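Local coordinates for protein galactokinase (Bifidobacterium longum subsp. infantis ATCC 15697 = JCM 1222 = DSM 20088, PDB 6TEQ) that probably phosphorylates galactose with ATP in galactose metabolism and also binds 2-deoxy-2-fluoro-galactose at its sugar site, at residues R363-G368 and S372-V377; G39-I44 and L232-T237. All coordinates share one frame; numbering follows the deposited sequence. Where two conformers were deposited one is given.

Contact 1. Residues R363-G368 and S372-V377. With GAF (2-deoxy-2-fluoro-alpha-D-galactopyranose), chain M.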
loop_
_atom_site.group_PDB
_atom_site.type_symbol
_atom_site.label_atom_id
_atom_site.label_comp_id
_atom_site.label_asym_id
_atom_site.label_seq_id
_atom_site.Cartn_x
_atom_site.Cartn_y
_atom_site.Cartn_z
ATOM N N ARG A 363 7.283 13.121 4.059
ATOM C CA ARG A 363 6.852 12.189 5.090
ATOM C C ARG A 363 7.210 10.789 4.649
ATOM O O ARG A 363 7.134 10.479 3.460
ATOM C CB ARG A 363 5.337 12.284 5.349
ATOM C CG ARG A 363 4.457 12.054 4.134
ATOM C CD ARG A 363 2.991 12.307 4.383
ATOM N NE ARG A 363 2.504 11.320 5.301
ATOM C CZ ARG A 363 2.216 10.040 5.041
ATOM N NH1 ARG A 363 1.995 9.233 6.045
ATOM N NH2 ARG A 363 2.077 9.581 3.836
ATOM N N MET A 364 7.391 9.932 5.635
ATOM C CA MET A 364 7.328 8.493 5.354
ATOM C C MET A 364 5.942 8.134 4.795
ATOM O O MET A 364 4.954 8.813 5.081
ATOM C CB MET A 364 7.622 7.724 6.612
ATOM C CG MET A 364 6.671 7.957 7.800
ATOM S SD MET A 364 6.409 6.501 8.799
ATOM C CE MET A 364 5.352 5.562 7.709
ATOM N N THR A 365 5.875 7.072 4.007
ATOM C CA THR A 365 4.605 6.525 3.479
ATOM C C THR A 365 4.537 5.020 3.769
ATOM O O THR A 365 5.592 4.325 3.810
ATOM C CB THR A 365 4.453 6.792 1.956
ATOM O OG1 THR A 365 3.098 6.555 1.540
ATOM C CG2 THR A 365 5.413 6.008 1.087
ATOM N N GLY A 366 3.323 4.554 4.033
ATOM C CA GLY A 366 3.101 3.160 4.297
ATOM C C GLY A 366 3.285 2.838 5.801
ATOM O O GLY A 366 3.169 3.705 6.632
ATOM N N GLY A 367 3.655 1.590 6.085
ATOM C CA GLY A 367 3.692 1.106 7.466
ATOM C C GLY A 367 4.785 1.701 8.294
ATOM O O GLY A 367 4.602 1.834 9.465
ATOM N N GLY A 368 5.887 2.075 7.692
ATOM C CA GLY A 368 7.037 2.545 8.456
ATOM C C GLY A 368 8.063 1.476 8.747
ATOM O O GLY A 368 8.093 0.441 8.068
ATOM N N SER A 372 9.941 3.820 2.421
ATOM C CA SER A 372 10.055 5.014 1.550
ATOM C C SER A 372 9.534 6.287 2.212
ATOM O O SER A 372 8.623 6.243 3.083
ATOM C CB SER A 372 9.376 4.816 0.215
ATOM O OG SER A 372 9.813 3.657 -0.456
ATOM N N ILE A 373 10.054 7.395 1.721
ATOM C CA ILE A 373 9.505 8.730 1.949
ATOM C C ILE A 373 8.932 9.243 0.653
ATOM O O ILE A 373 9.318 8.850 -0.449
ATOM C CB ILE A 373 10.526 9.711 2.586
ATOM C CG1 ILE A 373 11.607 10.200 1.620
ATOM C CG2 ILE A 373 11.112 9.169 3.844
ATOM C CD1 ILE A 373 11.978 11.583 1.907
ATOM N N ILE A 374 8.070 10.228 0.806
ATOM C CA ILE A 374 7.524 11.019 -0.294
ATOM C C ILE A 374 7.682 12.487 0.063
ATOM O O ILE A 374 7.727 12.872 1.217
ATOM C CB ILE A 374 6.077 10.640 -0.587
ATOM C CG1 ILE A 374 5.145 11.118 0.509
ATOM C CG2 ILE A 374 5.980 9.140 -0.867
ATOM C CD1 ILE A 374 3.689 10.783 0.309
ATOM N N ALA A 375 7.750 13.286 -0.978
ATOM C CA ALA A 375 7.837 14.736 -0.846
ATOM C C ALA A 375 7.125 15.408 -1.999
ATOM O O ALA A 375 7.317 15.028 -3.194
ATOM C CB ALA A 375 9.306 15.147 -0.781
ATOM N N LEU A 376 6.371 16.432 -1.666
ATOM C CA LEU A 376 5.785 17.351 -2.645
ATOM C C LEU A 376 6.891 18.355 -2.898
ATOM O O LEU A 376 7.255 19.063 -1.988
ATOM C CB LEU A 376 4.523 18.003 -2.108
ATOM C CG LEU A 376 3.296 17.136 -2.106
ATOM C CD1 LEU A 376 2.189 17.860 -1.292
ATOM C CD2 LEU A 376 2.798 16.824 -3.514
ATOM N N VAL A 377 7.319 18.439 -4.154
ATOM C CA VAL A 377 8.398 19.331 -4.562
ATOM C C VAL A 377 7.988 20.039 -5.845
ATOM O O VAL A 377 7.086 19.585 -6.537
ATOM C CB VAL A 377 9.713 18.565 -4.742
ATOM C CG1 VAL A 377 10.040 17.740 -3.537
ATOM C CG2 VAL A 377 9.694 17.714 -5.981
HETATM C C1 GAF M . 0.982 -1.103 5.932
HETATM C C2 GAF M . -0.323 -1.862 5.819
HETATM F F2 GAF M . -0.186 -2.827 4.877
HETATM C C3 GAF M . -1.478 -0.952 5.458
HETATM O O3 GAF M . -2.678 -1.638 5.629
HETATM C C4 GAF M . -1.524 0.295 6.390
HETATM O O4 GAF M . -1.910 -0.012 7.724
HETATM C C5 GAF M . -0.186 0.951 6.377
HETATM O O5 GAF M . 0.802 0.036 6.786
HETATM C C6 GAF M . -0.102 2.172 7.271
HETATM O O6 GAF M . -0.997 3.196 6.839
HETATM O O1 GAF M . 1.282 -0.749 4.595
HETATM O O HOH W 1 7.182 3.074 2.383
#
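R363 and I374 face each other as an antiparallel hydrogen-bonded pair. R363 N gives its hydrogen to I374 O at 2.9 Å. I374 N returns a bond to R363 O at 2.8 Å. One step on, M364 and I373 form a non-hydrogen-bonded pair, with their CA atoms 4.0 Å apart. T365 N then reaches S372 O at 3.0 Å. A water that accepts from S372 N also lies close to T365 O. The short strand axes make an angle of 127°, well short of antiparallel, so the strands splay or twist against each other here. This is a beta hairpin of the GHMP kinase C-terminal region.

On the face that carries R363, T365 and I374, the isoleucine sits between the other two. Its CG1 branch runs alongside R363 and points the same way, with I374 CG1 3.8 Å from R363 CG. The end of that branch, CD1, lies at the edge of the guanidinium, near its plane. The I374 and T365 side chains cross nearly at right angles, and I374 CG2 lies 3.7 Å from T365 CG2. A chi1 of 71° places CG1 on the arginine side and leaves CG2 for the threonine. M364 and I373 diverge.

The polar ends are taken up by partners elsewhere in the chain: R363 NH1 by a salt bridge to E46 OE2, R363 NE by S332 OG, and T365 OG1 by N42 O. Beyond the strand, G367 CA lies 3.2 Å from O5 of the fluorogalactose GAF, and G367 O takes a hydrogen bond from H47 NE2 of the galactose site. This is consistent with a second-shell role for R363: its aliphatic part packs on I374, and its charged end probably helps to hold E46, which binds galactose.

Contact 2. Residues G39-I44 and L232-T237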
loop_
_atom_site.group_PDB
_atom_site.type_symbol
_atom_site.label_atom_id
_atom_site.label_comp_id
_atom_site.label_asym_id
_atom_site.label_seq_id
_atom_site.Cartn_x
_atom_site.Cartn_y
_atom_site.Cartn_z
ATOM N N GLY A 39 1.663 -1.053 -7.355
ATOM C CA GLY A 39 2.006 -0.630 -5.999
ATOM C C GLY A 39 1.364 0.717 -5.723
ATOM O O GLY A 39 0.617 1.215 -6.561
ATOM N N ARG A 40 1.627 1.275 -4.540
ATOM C CA ARG A 40 0.904 2.474 -4.120
ATOM C C ARG A 40 1.791 3.343 -3.265
ATOM O O ARG A 40 2.674 2.823 -2.522
ATOM C CB ARG A 40 -0.373 2.076 -3.372
ATOM C CG ARG A 40 -0.177 1.397 -2.034
ATOM C CD ARG A 40 -0.165 2.354 -0.882
ATOM N NE ARG A 40 0.211 1.685 0.366
ATOM C CZ ARG A 40 1.433 1.505 0.818
ATOM N NH1 ARG A 40 1.609 0.841 1.959
ATOM N NH2 ARG A 40 2.482 2.076 0.238
ATOM N N VAL A 41 1.453 4.629 -3.228
ATOM C CA VAL A 41 1.922 5.515 -2.133
ATOM C C VAL A 41 0.712 6.129 -1.431
ATOM O O VAL A 41 -0.165 6.718 -2.064
ATOM C CB VAL A 41 2.906 6.588 -2.624
ATOM C CG1 VAL A 41 4.306 6.064 -2.764
ATOM C CG2 VAL A 41 2.510 7.128 -3.967
ATOM N N ASN A 42 0.736 6.038 -0.117
ATOM C CA ASN A 42 -0.291 6.680 0.708
ATOM C C ASN A 42 0.122 8.137 0.849
ATOM O O ASN A 42 1.148 8.427 1.436
ATOM C CB ASN A 42 -0.502 5.964 2.026
ATOM C CG ASN A 42 -1.815 6.358 2.643
ATOM O OD1 ASN A 42 -2.702 6.848 1.949
ATOM N ND2 ASN A 42 -1.876 6.171 3.947
ATOM N N LEU A 43 -0.682 9.041 0.333
ATOM C CA LEU A 43 -0.300 10.454 0.433
ATOM C C LEU A 43 -0.360 10.861 1.903
ATOM O O LEU A 43 0.498 11.628 2.353
ATOM C CB LEU A 43 -1.181 11.333 -0.436
ATOM C CG LEU A 43 -1.150 11.085 -1.931
ATOM C CD1 LEU A 43 -2.195 11.940 -2.579
ATOM C CD2 LEU A 43 0.231 11.347 -2.527
ATOM N N ILE A 44 -1.437 10.480 2.583
ATOM C CA ILE A 44 -1.643 10.817 4.007
ATOM C C ILE A 44 -2.783 9.954 4.507
ATOM O O ILE A 44 -3.517 9.392 3.713
ATOM C CB ILE A 44 -1.940 12.351 4.082
ATOM C CG1 ILE A 44 -1.778 12.877 5.487
ATOM C CG2 ILE A 44 -3.268 12.749 3.488
ATOM C CD1 ILE A 44 -1.711 14.395 5.583
ATOM N N LEU A 232 5.973 14.539 -7.345
ATOM C CA LEU A 232 5.938 13.778 -6.087
ATOM C C LEU A 232 7.200 12.937 -6.093
ATOM O O LEU A 232 7.263 11.967 -6.848
ATOM C CB LEU A 232 4.696 12.911 -5.994
ATOM C CG LEU A 232 4.585 12.167 -4.682
ATOM C CD1 LEU A 232 4.285 13.091 -3.542
ATOM C CD2 LEU A 232 3.516 11.099 -4.829
ATOM N N LEU A 233 8.174 13.343 -5.293
ATOM C CA LEU A 233 9.428 12.586 -5.151
ATOM C C LEU A 233 9.103 11.387 -4.265
ATOM O O LEU A 233 8.545 11.574 -3.198
ATOM C CB LEU A 233 10.520 13.467 -4.534
ATOM C CG LEU A 233 11.833 12.725 -4.221
ATOM C CD1 LEU A 233 12.417 12.144 -5.481
ATOM C CD2 LEU A 233 12.844 13.639 -3.574
ATOM N N VAL A 234 9.540 10.207 -4.674
ATOM C CA VAL A 234 9.431 8.996 -3.838
ATOM C C VAL A 234 10.833 8.391 -3.706
ATOM O O VAL A 234 11.456 8.203 -4.757
ATOM C CB VAL A 234 8.439 8.004 -4.442
ATOM C CG1 VAL A 234 8.441 6.700 -3.618
ATOM C CG2 VAL A 234 7.085 8.624 -4.548
ATOM N N VAL A 235 11.312 8.213 -2.467
ATOM C CA VAL A 235 12.654 7.683 -2.236
ATOM C C VAL A 235 12.511 6.479 -1.347
ATOM O O VAL A 235 12.044 6.608 -0.205
ATOM C CB VAL A 235 13.601 8.743 -1.619
ATOM C CG1 VAL A 235 14.939 8.094 -1.231
ATOM C CG2 VAL A 235 13.776 9.914 -2.556
ATOM N N ASP A 236 12.902 5.343 -1.853
ATOM C CA ASP A 236 13.044 4.110 -1.070
ATOM C C ASP A 236 14.368 4.165 -0.319
ATOM O O ASP A 236 15.452 4.227 -0.922
ATOM C CB ASP A 236 12.962 2.922 -2.011
ATOM C CG ASP A 236 13.250 1.568 -1.372
ATOM O OD1 ASP A 236 13.338 1.481 -0.140
ATOM O OD2 ASP A 236 13.381 0.633 -2.145
ATOM N N THR A 237 14.316 4.252 0.996
ATOM C CA THR A 237 15.540 4.369 1.813
ATOM C C THR A 237 16.420 3.135 1.662
ATOM O O THR A 237 17.608 3.278 1.899
ATOM C CB THR A 237 15.281 4.587 3.303
ATOM O OG1 THR A 237 14.644 3.428 3.878
ATOM C CG2 THR A 237 14.476 5.865 3.484
#
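V41 and V234 point their side chains at each other and meet tip to tip. V41 CG1 is 4.2 Å from V234 CG2. The other branch of V41 goes to L232, and these two side chains pass alongside each other, pointing opposite ways. There V41 CG2 comes within 4.2 Å of L232 CD2. V41 was modelled in two conformers, so these two contacts hold for one of them and are less certain. The same L232 CD2 also receives L43 from the next position but one. L43 and L232 cross obliquely, with their CD2 methyls 4.0 Å apart.

L43 leaves the backbone off to one side, yet its CD2 methyl closes on L232. L232 has its CG opposite its own backbone N (chi1 -177°). From there its CD2 methyl reaches both V41 and L43.

No hydrogen bond links the segments. The nearest backbones stay well apart, with V41 CA 8.5 Å from V234 CA, and side chains fill the distance. This is sheet-to-sheet packing. Strand 33-42 belongs to the larger mixed sheet, and strand 230-236 to a second sheet that also holds strand 372-378. In GHMP kinases the active site lies where the N- and C-terminal parts of the fold meet, and this apolar layer joins strands from the two sheets close to that site. I58 of the neighbouring strand 54-70 touches both V41 and L232, which extends the layer.

R40 and N42, next to V41 in sequence, turn away from 232-237. R40 touches the bound fluorogalactose GAF, and its NE makes a salt bridge to D191, another galactose-binding residue. N42 OD1 accepts a hydrogen bond from L56 N in strand 54-70.

Overall arrangement
Contacts 1 and 2 are both buried, and their centres lie about 5 Å apart. Contact 1 acts within one sheet and is held chiefly by backbone hydrogen bonds. Contact 2 acts between two sheets and relies on apolar side chains alone. They share no strand, but strands 372-378 and 230-236 are antiparallel neighbours, bonded through A375 O and L233 N. I374 of contact 1 touches V41 and V234 of contact 2, so the two apolar groups are continuous. Both also approach the sugar: contact 1 through the glycines after its first strand, contact 2 through R40, next to V41 in sequence but with its side chain on the opposite face of the strand.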